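Local atomic coordinates of URE2 protein (Saccharomyces cerevisiae, PDB entry 1K0D), a protein that represses nitrogen-utilization genes by holding GATA activators in the cytoplasm under good nitrogen conditions, and also has glutathione peroxidase activity. Residues 122-127 against 162-167; 131-136 against 220-225; 171-176 against 237-242. All blocks are in the same frame, centred on the assembly; numbering follows the deposited sequence.

Interaction 1: residues 122-127 against 162-167; sequences LFFQTS and YGVVEM
The ring of Phe124 meets two consecutive valines of the facing helix in different ways. Val165 comes to the ring edge, close to its plane, with CG2 4.3 Å from Phe124 CE2. Val164 approaches at a slant: its CB lies 4.1 Å from Phe124 CZ, and its CG1 is 4.1 Å from Phe124 CE2, so the branch point and one methyl together cover the outer corner of the ring. The same ring makes a T-shaped (edge-to-face) stack with Trp85 of the second subunit. Phe124 reaches across because its CG is anti to the backbone N (chi1 177°), which carries the ring out from helix 112-142 toward helix 148-176. These two long helices belong to the all-helical C-terminal domain of the glutathione S-transferase fold, in the GST-like region of Ure2p without its prion domain. The contact is small, 103 Å² over both sides, wholly apolar and buried. Val165 also packs on Val240 and Trp243 of helix 238-248. Residues 122-127 also take part in the dimer interface: Phe123 stacks on Phe123 of the second subunit, and Ser127 OG is hydrogen-bonded to Thr126 OG1 of that subunit. Ser127 touches a bound glutathione, and the side chain of Phe124 is about 7 Å from one.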
loop_
_atom_site.group_PDB
_atom_site.type_symbol
_atom_site.label_atom_id
_atom_site.label_comp_id
_atom_site.label_asym_id
_atom_site.label_seq_id
_atom_site.Cartn_x
_atom_site.Cartn_y
_atom_site.Cartn_z
ATOM N N LEU B 122 -3.329 1.732 7.180
ATOM C CA LEU B 122 -3.531 2.121 5.793
ATOM C C LEU B 122 -2.877 1.108 4.847
ATOM O O LEU B 122 -3.488 0.690 3.866
ATOM C CB LEU B 122 -2.971 3.521 5.548
ATOM C CG LEU B 122 -3.111 4.055 4.122
ATOM C CD1 LEU B 122 -4.594 4.099 3.698
ATOM C CD2 LEU B 122 -2.496 5.434 4.061
ATOM N N PHE B 123 -1.643 0.710 5.145
ATOM C CA PHE B 123 -0.962 -0.277 4.312
ATOM C C PHE B 123 -1.654 -1.636 4.457
ATOM O O PHE B 123 -1.768 -2.386 3.490
ATOM C CB PHE B 123 0.527 -0.377 4.681
ATOM C CG PHE B 123 1.411 0.564 3.899
ATOM C CD1 PHE B 123 1.818 1.780 4.441
ATOM C CD2 PHE B 123 1.817 0.239 2.603
ATOM C CE1 PHE B 123 2.617 2.665 3.710
ATOM C CE2 PHE B 123 2.618 1.114 1.857
ATOM C CZ PHE B 123 3.019 2.335 2.416
ATOM N N PHE B 124 -2.132 -1.947 5.657
ATOM C CA PHE B 124 -2.848 -3.209 5.887
ATOM C C PHE B 124 -4.109 -3.240 4.999
ATOM O O PHE B 124 -4.404 -4.241 4.339
ATOM C CB PHE B 124 -3.241 -3.320 7.365
ATOM C CG PHE B 124 -4.054 -4.544 7.700
ATOM C CD1 PHE B 124 -3.611 -5.816 7.340
ATOM C CD2 PHE B 124 -5.234 -4.429 8.425
ATOM C CE1 PHE B 124 -4.330 -6.957 7.703
ATOM C CE2 PHE B 124 -5.964 -5.560 8.795
ATOM C CZ PHE B 124 -5.511 -6.830 8.434
ATOM N N GLN B 125 -4.835 -2.128 4.962
ATOM C CA GLN B 125 -6.050 -2.038 4.149
ATOM C C GLN B 125 -5.780 -2.161 2.646
ATOM O O GLN B 125 -6.394 -2.982 1.967
ATOM C CB GLN B 125 -6.779 -0.713 4.426
ATOM C CG GLN B 125 -8.180 -0.622 3.808
ATOM C CD GLN B 125 -8.165 -0.292 2.321
ATOM O OE1 GLN B 125 -8.886 -0.903 1.537
ATOM N NE2 GLN B 125 -7.355 0.685 1.934
ATOM N N THR B 126 -4.860 -1.350 2.129
ATOM C CA THR B 126 -4.543 -1.359 0.701
ATOM C C THR B 126 -3.848 -2.629 0.204
ATOM O O THR B 126 -4.045 -3.042 -0.944
ATOM C CB THR B 126 -3.641 -0.162 0.320
ATOM O OG1 THR B 126 -2.378 -0.286 0.985
ATOM C CG2 THR B 126 -4.288 1.152 0.731
ATOM N N SER B 127 -3.048 -3.245 1.069
ATOM C CA SER B 127 -2.295 -4.438 0.701
ATOM C C SER B 127 -2.838 -5.784 1.172
ATOM O O SER B 127 -2.646 -6.791 0.491
ATOM C CB SER B 127 -0.847 -4.283 1.177
ATOM O OG SER B 127 -0.304 -3.053 0.698
ATOM N N TYR B 162 -10.864 -9.149 8.593
ATOM C CA TYR B 162 -11.928 -8.425 9.275
ATOM C C TYR B 162 -11.900 -8.760 10.758
ATOM O O TYR B 162 -12.277 -7.945 11.592
ATOM C CB TYR B 162 -13.301 -8.739 8.668
ATOM C CG TYR B 162 -13.697 -7.725 7.611
ATOM C CD1 TYR B 162 -13.478 -7.971 6.259
ATOM C CD2 TYR B 162 -14.219 -6.489 7.975
ATOM C CE1 TYR B 162 -13.764 -7.012 5.294
ATOM C CE2 TYR B 162 -14.509 -5.518 7.018
ATOM C CZ TYR B 162 -14.279 -5.787 5.679
ATOM O OH TYR B 162 -14.562 -4.829 4.728
ATOM N N GLY B 163 -11.426 -9.957 11.085
ATOM C CA GLY B 163 -11.326 -10.348 12.478
ATOM C C GLY B 163 -10.253 -9.516 13.166
ATOM O O GLY B 163 -10.371 -9.194 14.348
ATOM N N VAL B 164 -9.198 -9.169 12.427
ATOM C CA VAL B 164 -8.117 -8.349 12.977
ATOM C C VAL B 164 -8.672 -6.963 13.315
ATOM O O VAL B 164 -8.360 -6.391 14.363
ATOM C CB VAL B 164 -6.951 -8.192 11.968
ATOM C CG1 VAL B 164 -5.887 -7.264 12.529
ATOM C CG2 VAL B 164 -6.346 -9.555 11.663
ATOM N N VAL B 165 -9.503 -6.427 12.430
ATOM C CA VAL B 165 -10.106 -5.117 12.661
ATOM C C VAL B 165 -11.098 -5.182 13.831
ATOM O O VAL B 165 -11.132 -4.295 14.690
ATOM C CB VAL B 165 -10.848 -4.613 11.400
ATOM C CG1 VAL B 165 -11.537 -3.296 11.693
ATOM C CG2 VAL B 165 -9.858 -4.449 10.245
ATOM N N GLU B 166 -11.904 -6.239 13.855
ATOM C CA GLU B 166 -12.891 -6.434 14.913
ATOM C C GLU B 166 -12.191 -6.464 16.272
ATOM O O GLU B 166 -12.578 -5.749 17.196
ATOM C CB GLU B 166 -13.641 -7.751 14.692
ATOM C CG GLU B 166 -14.707 -8.043 15.735
ATOM C CD GLU B 166 -15.934 -7.158 15.589
ATOM O OE1 GLU B 166 -16.832 -7.233 16.457
ATOM O OE2 GLU B 166 -16.009 -6.390 14.603
ATOM N N MET B 167 -11.161 -7.295 16.382
ATOM C CA MET B 167 -10.396 -7.431 17.617
ATOM C C MET B 167 -9.836 -6.081 18.078
ATOM O O MET B 167 -10.004 -5.694 19.235
ATOM C CB MET B 167 -9.261 -8.448 17.409
ATOM C CG MET B 167 -8.290 -8.596 18.580
ATOM S SD MET B 167 -7.155 -10.021 18.403
ATOM C CE MET B 167 -5.992 -9.419 17.128
#

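Interaction 2: residues 131-136 against 220-225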
loop_
_atom_site.group_PDB
_atom_site.type_symbol
_atom_site.label_atom_id
_atom_site.label_comp_id
_atom_site.label_asym_id
_atom_site.label_seq_id
_atom_site.Cartn_x
_atom_site.Cartn_y
_atom_site.Cartn_z
ATOM N N PRO B 131 -6.871 -6.119 -1.816
ATOM C CA PRO B 131 -6.438 -7.121 -2.798
ATOM C C PRO B 131 -7.147 -8.460 -2.628
ATOM O O PRO B 131 -7.512 -9.103 -3.612
ATOM C CB PRO B 131 -4.931 -7.230 -2.542
ATOM C CG PRO B 131 -4.579 -5.847 -2.064
ATOM C CD PRO B 131 -5.713 -5.533 -1.119
ATOM N N MET B 132 -7.335 -8.872 -1.380
ATOM C CA MET B 132 -7.984 -10.140 -1.079
ATOM C C MET B 132 -9.467 -10.128 -1.436
ATOM O O MET B 132 -9.995 -11.110 -1.957
ATOM C CB MET B 132 -7.795 -10.486 0.401
ATOM C CG MET B 132 -6.340 -10.711 0.795
ATOM S SD MET B 132 -5.568 -12.075 -0.129
ATOM C CE MET B 132 -4.599 -11.175 -1.337
ATOM N N ILE B 133 -10.149 -9.027 -1.145
ATOM C CA ILE B 133 -11.559 -8.931 -1.488
ATOM C C ILE B 133 -11.629 -9.027 -3.006
ATOM O O ILE B 133 -12.533 -9.652 -3.564
ATOM C CB ILE B 133 -12.162 -7.599 -1.023
ATOM C CG1 ILE B 133 -12.227 -7.573 0.511
ATOM C CG2 ILE B 133 -13.550 -7.409 -1.635
ATOM C CD1 ILE B 133 -12.667 -6.228 1.078
ATOM N N GLY B 134 -10.646 -8.418 -3.664
ATOM C CA GLY B 134 -10.593 -8.450 -5.114
ATOM C C GLY B 134 -10.409 -9.856 -5.666
ATOM O O GLY B 134 -11.019 -10.218 -6.668
ATOM N N GLN B 135 -9.574 -10.661 -5.019
ATOM C CA GLN B 135 -9.352 -12.014 -5.505
ATOM C C GLN B 135 -10.581 -12.891 -5.255
ATOM O O GLN B 135 -10.904 -13.749 -6.076
ATOM C CB GLN B 135 -8.122 -12.644 -4.844
ATOM C CG GLN B 135 -6.822 -11.851 -5.019
ATOM C CD GLN B 135 -6.718 -11.163 -6.370
ATOM O OE1 GLN B 135 -6.707 -9.937 -6.445
ATOM N NE2 GLN B 135 -6.649 -11.941 -7.437
ATOM N N ALA B 136 -11.263 -12.677 -4.130
ATOM C CA ALA B 136 -12.449 -13.469 -3.812
ATOM C C ALA B 136 -13.541 -13.160 -4.821
ATOM O O ALA B 136 -14.201 -14.062 -5.331
ATOM C CB ALA B 136 -12.942 -13.175 -2.391
ATOM N N VAL B 220 -14.132 1.931 4.715
ATOM C CA VAL B 220 -15.517 2.230 4.392
ATOM C C VAL B 220 -16.066 1.800 3.029
ATOM O O VAL B 220 -17.091 1.125 2.966
ATOM C CB VAL B 220 -15.798 3.742 4.606
ATOM C CG1 VAL B 220 -17.132 4.125 4.006
ATOM C CG2 VAL B 220 -15.804 4.048 6.094
ATOM N N PRO B 221 -15.396 2.174 1.928
ATOM C CA PRO B 221 -15.905 1.785 0.607
ATOM C C PRO B 221 -16.020 0.282 0.408
ATOM O O PRO B 221 -16.920 -0.189 -0.280
ATOM C CB PRO B 221 -14.895 2.411 -0.355
ATOM C CG PRO B 221 -14.373 3.587 0.420
ATOM C CD PRO B 221 -14.191 3.007 1.794
ATOM N N TRP B 222 -15.103 -0.465 1.015
ATOM C CA TRP B 222 -15.094 -1.917 0.880
ATOM C C TRP B 222 -16.040 -2.641 1.820
ATOM O O TRP B 222 -16.637 -3.653 1.447
ATOM C CB TRP B 222 -13.679 -2.445 1.072
ATOM C CG TRP B 222 -12.728 -1.924 0.051
ATOM C CD1 TRP B 222 -12.010 -0.760 0.104
ATOM C CD2 TRP B 222 -12.422 -2.530 -1.206
ATOM N NE1 TRP B 222 -11.271 -0.608 -1.049
ATOM C CE2 TRP B 222 -11.507 -1.681 -1.869
ATOM C CE3 TRP B 222 -12.833 -3.710 -1.840
ATOM C CZ2 TRP B 222 -10.994 -1.977 -3.138
ATOM C CZ3 TRP B 222 -12.322 -4.005 -3.105
ATOM C CH2 TRP B 222 -11.411 -3.140 -3.736
ATOM N N ASN B 223 -16.177 -2.135 3.042
ATOM C CA ASN B 223 -17.077 -2.771 3.999
ATOM C C ASN B 223 -18.469 -2.915 3.381
ATOM O O ASN B 223 -19.302 -3.677 3.870
ATOM C CB ASN B 223 -17.174 -1.946 5.289
ATOM C CG ASN B 223 -15.849 -1.838 6.020
ATOM O OD1 ASN B 223 -15.090 -2.802 6.101
ATOM N ND2 ASN B 223 -15.575 -0.662 6.576
ATOM N N ASN B 224 -18.706 -2.188 2.296
ATOM C CA ASN B 224 -19.999 -2.208 1.615
ATOM C C ASN B 224 -20.057 -3.229 0.477
ATOM O O ASN B 224 -21.131 -3.537 -0.036
ATOM C CB ASN B 224 -20.296 -0.812 1.048
ATOM C CG ASN B 224 -20.236 0.281 2.110
ATOM O OD1 ASN B 224 -20.217 1.473 1.791
ATOM N ND2 ASN B 224 -20.213 -0.120 3.377
ATOM N N VAL B 225 -18.898 -3.757 0.098
ATOM C CA VAL B 225 -18.795 -4.710 -1.005
ATOM C C VAL B 225 -18.688 -6.172 -0.581
ATOM O O VAL B 225 -19.043 -7.076 -1.342
ATOM C CB VAL B 225 -17.561 -4.345 -1.892
ATOM C CG1 VAL B 225 -17.221 -5.470 -2.857
ATOM C CG2 VAL B 225 -17.851 -3.071 -2.662
#
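The first torsions of Ile133 and Trp222 turn both side chains into the contact. Ile133 has CG2 anti to its backbone N, with CG1 beside that N (chi1 -69°), and its chain runs on extended to CD1, so CG2 and CD1 both come to the CE3 end of the indole from the same side. Trp222 holds CG anti to its carbonyl carbon (chi1 -62°), and chi2 of 87° turns the indole plane crosswise to its stem, presenting the six-membered ring to the isoleucine. The CG2 arm comes in at the ring edge, near the plane: Ile133 CG2 is 3.8 Å from Trp222 CE3 and 3.9 Å from Trp222 CZ3. The other arm reaches back toward the stem, where Ile133 CD1 lies 3.9 Å from Trp222 CB. Val225, in the turn after the short helix, adds a second apolar neighbour, its CG1 4.3 Å from Ile133 CG2. The contact is buried and purely van der Waals, and it borders the glutathione pocket: the side chain of Trp222 comes about 3 Å from that of Asn30, which binds glutathione, and about 5 Å from a bound glutathione. Helix 112-142 is kinked just before Ile133, where the nitrogens of Pro131 and Met132 make no bond to the preceding turn. Around the pair, the ring of His129 meets the indole steeply, Pro29 and Asn30 bring in helix 29-40 from the thioredoxin-like domain, and Met132 packs on Tyr154 and Glu157 of helix 148-176.

Interaction 3: residues 171-176 against 237-242; sequences ERREAL and FPEVYK
Arg173 reaches Glu239 with one terminal nitrogen. NH2 is modelled very close to Glu239 OE2, at 2.5 Å, a length doubtful in detail; OE2 lies at the guanidinium edge and in its plane, in a salt bridge whose hydrogen bond is bent (135°) and weak. With NH2 alone close to the carboxylate and the planes 69° apart, this is not a two-nitrogen, side-by-side pair. Lys242, one helical turn along from Glu239, adds its own salt bridge, NZ to Glu239 OE2 at 2.9 Å, arriving from well above the carboxylate plane. The two cationic groups, Arg173 NH2 3.3 Å from Lys242 NZ, both turn to the one OE2, whose negative charge probably balances them. Bends at chi2 and chi3 turn the arginine toward Glu239, while its NH1 is held by Tyr203 O and Val205 packs beside its chain. Leu169 lies against Glu239. Farther out, Glu166 accepts the backbone N-H groups of Glu239 and Val240 in the first turn of helix 238-248, fixing the start of that helix against helix 148-176. The whole is a surface salt-bridge network linking two helices of the GST-type C-terminal domain.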
loop_
_atom_site.group_PDB
_atom_site.type_symbol
_atom_site.label_atom_id
_atom_site.label_comp_id
_atom_site.label_asym_id
_atom_site.label_seq_id
_atom_site.Cartn_x
_atom_site.Cartn_y
_atom_site.Cartn_z
ATOM N N GLU B 171 -10.785 -4.171 21.517
ATOM C CA GLU B 171 -9.801 -3.790 22.530
ATOM C C GLU B 171 -9.863 -2.303 22.857
ATOM O O GLU B 171 -9.668 -1.917 24.007
ATOM C CB GLU B 171 -8.387 -4.147 22.075
ATOM C CG GLU B 171 -8.142 -5.636 21.933
ATOM C CD GLU B 171 -6.724 -5.945 21.496
ATOM O OE1 GLU B 171 -5.787 -5.630 22.261
ATOM O OE2 GLU B 171 -6.546 -6.495 20.388
ATOM N N ARG B 172 -10.125 -1.471 21.851
ATOM C CA ARG B 172 -10.218 -0.027 22.070
ATOM C C ARG B 172 -11.409 0.265 22.983
ATOM O O ARG B 172 -11.356 1.154 23.831
ATOM C CB ARG B 172 -10.427 0.712 20.750
ATOM C CG ARG B 172 -9.347 0.513 19.713
ATOM C CD ARG B 172 -8.078 1.249 20.066
ATOM N NE ARG B 172 -7.104 1.101 18.992
ATOM C CZ ARG B 172 -6.543 -0.054 18.644
ATOM N NH1 ARG B 172 -6.857 -1.169 19.296
ATOM N NH2 ARG B 172 -5.680 -0.096 17.636
ATOM N N ARG B 173 -12.485 -0.487 22.791
ATOM C CA ARG B 173 -13.686 -0.315 23.592
ATOM C C ARG B 173 -13.432 -0.765 25.026
ATOM O O ARG B 173 -13.784 -0.072 25.982
ATOM C CB ARG B 173 -14.828 -1.117 22.980
ATOM C CG ARG B 173 -16.107 -1.091 23.788
ATOM C CD ARG B 173 -17.300 -1.171 22.860
ATOM N NE ARG B 173 -17.490 0.097 22.170
ATOM C CZ ARG B 173 -17.984 0.215 20.946
ATOM N NH1 ARG B 173 -18.123 1.412 20.402
ATOM N NH2 ARG B 173 -18.325 -0.864 20.260
ATOM N N GLU B 174 -12.810 -1.928 25.163
ATOM C CA GLU B 174 -12.487 -2.489 26.465
ATOM C C GLU B 174 -11.669 -1.498 27.291
ATOM O O GLU B 174 -11.846 -1.391 28.504
ATOM C CB GLU B 174 -11.700 -3.786 26.273
ATOM C CG GLU B 174 -11.241 -4.449 27.552
ATOM C CD GLU B 174 -10.411 -5.693 27.290
ATOM O OE1 GLU B 174 -9.396 -5.589 26.564
ATOM O OE2 GLU B 174 -10.772 -6.772 27.810
ATOM N N ALA B 175 -10.781 -0.768 26.622
ATOM C CA ALA B 175 -9.925 0.209 27.288
ATOM C C ALA B 175 -10.696 1.426 27.785
ATOM O O ALA B 175 -10.334 2.021 28.801
ATOM C CB ALA B 175 -8.810 0.650 26.346
ATOM N N LEU B 176 -11.750 1.801 27.066
ATOM C CA LEU B 176 -12.561 2.952 27.449
ATOM C C LEU B 176 -13.495 2.611 28.598
ATOM O O LEU B 176 -13.641 3.392 29.539
ATOM C CB LEU B 176 -13.377 3.461 26.257
ATOM C CG LEU B 176 -12.608 4.279 25.216
ATOM C CD1 LEU B 176 -13.510 4.589 24.037
ATOM C CD2 LEU B 176 -12.097 5.565 25.851
ATOM N N PHE B 237 -19.292 -9.346 12.359
ATOM C CA PHE B 237 -18.341 -8.443 13.010
ATOM C C PHE B 237 -19.007 -7.202 13.607
ATOM O O PHE B 237 -18.883 -6.099 13.077
ATOM C CB PHE B 237 -17.252 -8.032 12.006
ATOM C CG PHE B 237 -16.565 -9.199 11.346
ATOM C CD1 PHE B 237 -16.974 -9.650 10.095
ATOM C CD2 PHE B 237 -15.536 -9.873 11.994
ATOM C CE1 PHE B 237 -16.369 -10.758 9.501
ATOM C CE2 PHE B 237 -14.925 -10.983 11.407
ATOM C CZ PHE B 237 -15.343 -11.426 10.157
ATOM N N PRO B 238 -19.709 -7.372 14.739
ATOM C CA PRO B 238 -20.422 -6.312 15.461
ATOM C C PRO B 238 -19.681 -4.976 15.575
ATOM O O PRO B 238 -20.207 -3.934 15.187
ATOM C CB PRO B 238 -20.681 -6.951 16.826
ATOM C CG PRO B 238 -20.891 -8.374 16.476
ATOM C CD PRO B 238 -19.755 -8.631 15.506
ATOM N N GLU B 239 -18.471 -5.006 16.124
ATOM C CA GLU B 239 -17.683 -3.783 16.281
ATOM C C GLU B 239 -17.435 -3.077 14.940
ATOM O O GLU B 239 -17.562 -1.854 14.840
ATOM C CB GLU B 239 -16.344 -4.094 16.954
ATOM C CG GLU B 239 -16.432 -4.398 18.443
ATOM C CD GLU B 239 -16.892 -3.199 19.261
ATOM O OE1 GLU B 239 -16.310 -2.104 19.100
ATOM O OE2 GLU B 239 -17.831 -3.352 20.071
ATOM N N VAL B 240 -17.075 -3.841 13.914
ATOM C CA VAL B 240 -16.828 -3.256 12.598
ATOM C C VAL B 240 -18.120 -2.629 12.105
ATOM O O VAL B 240 -18.107 -1.617 11.406
ATOM C CB VAL B 240 -16.363 -4.321 11.571
ATOM C CG1 VAL B 240 -16.321 -3.721 10.175
ATOM C CG2 VAL B 240 -14.983 -4.835 11.952
ATOM N N TYR B 241 -19.243 -3.224 12.493
ATOM C CA TYR B 241 -20.539 -2.713 12.080
ATOM C C TYR B 241 -20.821 -1.322 12.638
ATOM O O TYR B 241 -21.201 -0.424 11.887
ATOM C CB TYR B 241 -21.655 -3.669 12.503
ATOM C CG TYR B 241 -23.009 -3.227 12.002
ATOM C CD1 TYR B 241 -23.318 -3.287 10.647
ATOM C CD2 TYR B 241 -23.957 -2.690 12.873
ATOM C CE1 TYR B 241 -24.533 -2.820 10.166
ATOM C CE2 TYR B 241 -25.179 -2.217 12.402
ATOM C CZ TYR B 241 -25.457 -2.285 11.048
ATOM O OH TYR B 241 -26.650 -1.803 10.565
ATOM N N LYS B 242 -20.646 -1.138 13.946
ATOM C CA LYS B 242 -20.895 0.171 14.566
ATOM C C LYS B 242 -19.970 1.220 13.948
ATOM O O LYS B 242 -20.391 2.309 13.559
ATOM C CB LYS B 242 -20.626 0.133 16.071
ATOM C CG LYS B 242 -21.428 -0.869 16.873
ATOM C CD LYS B 242 -21.148 -0.650 18.357
ATOM C CE LYS B 242 -21.479 -1.866 19.194
ATOM N NZ LYS B 242 -20.504 -2.961 18.937
#

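Overall arrangement
All three interactions lie in the helical C-terminal domain. Helix 112-142 carries interactions 1 and 2, and helix 148-176 carries interactions 1 and 3. The centres of interactions 1 and 2 are about 11 Å apart, bridged by a probable hydrogen bond of 2.5 Å between Tyr162 OH and Asn223 OD1. Interactions 1 and 3 have centres about 14 Å apart; Glu166, on the 162-167 segment, ties the first to the start of helix 238-248 through probable hydrogen bonds. Interactions 2 and 3 do not touch, with about 21 Å between centres. Interactions 1 and 2 both border bound glutathione, which Ser127 touches, and both touch the second subunit, whereas interaction 3 lies at the surface, away from both pocket and dimer partner.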